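Side-chain contact in BfpC (Escherichia coli, PDB 3VHJ), which is a membrane protein of type IV pilus biogenesis, here represented by its N-terminal cytoplasmic domain, which probably engages the assembly ATPase BfpD: residues D27-T31 with N32-N36. The protein carries 1 engineered substitution. Residues are numbered along the deposited sequence; the frame is centred on the assembly and turned at random.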
loop_
_atom_site.group_PDB
_atom_site.type_symbol
_atom_site.label_atom_id
_atom_site.label_comp_id
_atom_site.label_asym_id
_atom_site.label_seq_id
_atom_site.Cartn_x
_atom_site.Cartn_y
_atom_site.Cartn_z
ATOM N N ASP A 27 6.348 18.728 9.904
ATOM C CA ASP A 27 6.988 19.797 10.656
ATOM C C ASP A 27 8.490 19.567 10.773
ATOM O O ASP A 27 9.157 19.268 9.785
ATOM C CB ASP A 27 6.358 19.888 12.050
ATOM C CG ASP A 27 6.675 21.194 12.757
ATOM O OD1 ASP A 27 6.357 22.269 12.198
ATOM O OD2 ASP A 27 7.237 21.145 13.873
ATOM N N THR A 28 9.015 19.695 11.985
ATOM C CA THR A 28 10.444 19.524 12.221
ATOM C C THR A 28 10.794 18.089 12.573
ATOM O O THR A 28 11.924 17.792 12.971
ATOM C CB THR A 28 10.925 20.415 13.371
ATOM O OG1 THR A 28 10.249 20.033 14.577
ATOM C CG2 THR A 28 10.641 21.883 13.063
ATOM N N GLU A 29 9.823 17.198 12.436
ATOM C CA GLU A 29 10.051 15.797 12.748
ATOM C C GLU A 29 10.786 15.137 11.586
ATOM O O GLU A 29 10.453 15.361 10.423
ATOM C CB GLU A 29 8.711 15.087 12.980
ATOM C CG GLU A 29 8.809 13.757 13.716
ATOM C CD GLU A 29 7.485 13.005 13.754
ATOM O OE1 GLU A 29 7.389 12.014 14.506
ATOM O OE2 GLU A 29 6.547 13.395 13.022
ATOM N N THR A 30 11.795 14.337 11.905
ATOM C CA THR A 30 12.543 13.631 10.879
ATOM C C THR A 30 11.802 12.330 10.583
ATOM O O THR A 30 10.950 11.895 11.364
ATOM C CB THR A 30 13.964 13.270 11.349
ATOM O OG1 THR A 30 13.881 12.363 12.454
ATOM C CG2 THR A 30 14.724 14.519 11.766
ATOM N N THR A 31 12.127 11.720 9.452
ATOM C CA THR A 31 11.513 10.462 9.058
ATOM C C THR A 31 11.856 9.406 10.099
ATOM O O THR A 31 11.002 8.602 10.489
ATOM C CB THR A 31 12.040 10.025 7.677
ATOM O OG1 THR A 31 11.555 10.938 6.691
ATOM C CG2 THR A 31 11.583 8.615 7.330
ATOM N N ASN A 32 13.103 9.423 10.567
ATOM C CA ASN A 32 13.542 8.453 11.557
ATOM C C ASN A 32 12.726 8.552 12.845
ATOM O O ASN A 32 12.368 7.539 13.433
ATOM C CB ASN A 32 15.032 8.641 11.870
ATOM C CG ASN A 32 15.589 7.519 12.730
ATOM O OD1 ASN A 32 15.598 6.356 12.323
ATOM N ND2 ASN A 32 16.049 7.860 13.929
ATOM N N GLN A 33 12.433 9.769 13.281
ATOM C CA GLN A 33 11.652 9.953 14.501
ATOM C C GLN A 33 10.216 9.502 14.309
ATOM O O GLN A 33 9.649 8.813 15.158
ATOM C CB GLN A 33 11.655 11.416 14.922
ATOM C CG GLN A 33 12.976 11.893 15.460
ATOM C CD GLN A 33 12.931 13.357 15.812
ATOM O OE1 GLN A 33 12.711 14.206 14.948
ATOM N NE2 GLN A 33 13.126 13.662 17.086
ATOM N N ALA A 34 9.628 9.902 13.189
ATOM C CA ALA A 34 8.255 9.538 12.885
ATOM C C ALA A 34 8.112 8.022 12.836
ATOM O O ALA A 34 7.178 7.465 13.405
ATOM C CB ALA A 34 7.833 10.156 11.555
ATOM N N LEU A 35 9.043 7.353 12.161
ATOM C CA LEU A 35 8.994 5.901 12.054
ATOM C C LEU A 35 9.070 5.227 13.414
ATOM O O LEU A 35 8.262 4.359 13.734
ATOM C CB LEU A 35 10.136 5.385 11.176
ATOM C CG LEU A 35 10.319 3.864 11.155
ATOM C CD1 LEU A 35 9.035 3.192 10.695
ATOM C CD2 LEU A 35 11.476 3.502 10.231
ATOM N N ASN A 36 10.052 5.625 14.213
ATOM C CA ASN A 36 10.212 5.028 15.525
ATOM C C ASN A 36 9.022 5.263 16.435
ATOM O O ASN A 36 8.708 4.419 17.274
ATOM C CB ASN A 36 11.500 5.534 16.169
ATOM C CG ASN A 36 12.705 4.750 15.714
ATOM O OD1 ASN A 36 12.867 3.582 16.073
ATOM N ND2 ASN A 36 13.552 5.374 14.911
#
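Two flat groups meet the helix start differently: the amide of Gln33 is met in its own plane, at a lone pair of OE1, by Thr30 N, whereas one face of the Glu29 carboxylate lies over the Ala34 methyl, CD 3.6 Å from CB, the two planes 67° apart. Gln33 OE1 accepts from Thr30 N at 3.2 Å, nearly straight at 173°; from out of that amide plane, Thr30 OG1 adds a weak bond to the same oxygen. The return bond runs from Gln33 N to Thr30 OG1, 3.1 Å. These reciprocal bonds define a capping box, with Thr30 as N-cap of helix 31-42, which follows the loop after strand 21-23. Thr30 OG1 sits between its own backbone N and carbonyl carbon (chi1 64°), a rotation that turns it to the Gln33 amide N. One turn on, Ala34 N bonds to Thr30 O at 3.0 Å. With CG anti to the backbone N and the chain extended, Glu29 passes CG 3.9 Å from Gln33 CB and brings OE1 to 3.1 Å from Ala34 CA. OE1 also has a long, weak ion pair with Lys37. Replacing Glu29 with an alanine would probably uncover the Ala34 methyl on this flank and deprive Lys37 of that distant negative charge. In the antiparallel sheet, Ala34 and Leu35 also touch Phe58 of strand 55-60, and Leu35 reaches Val49 of strand 46-52.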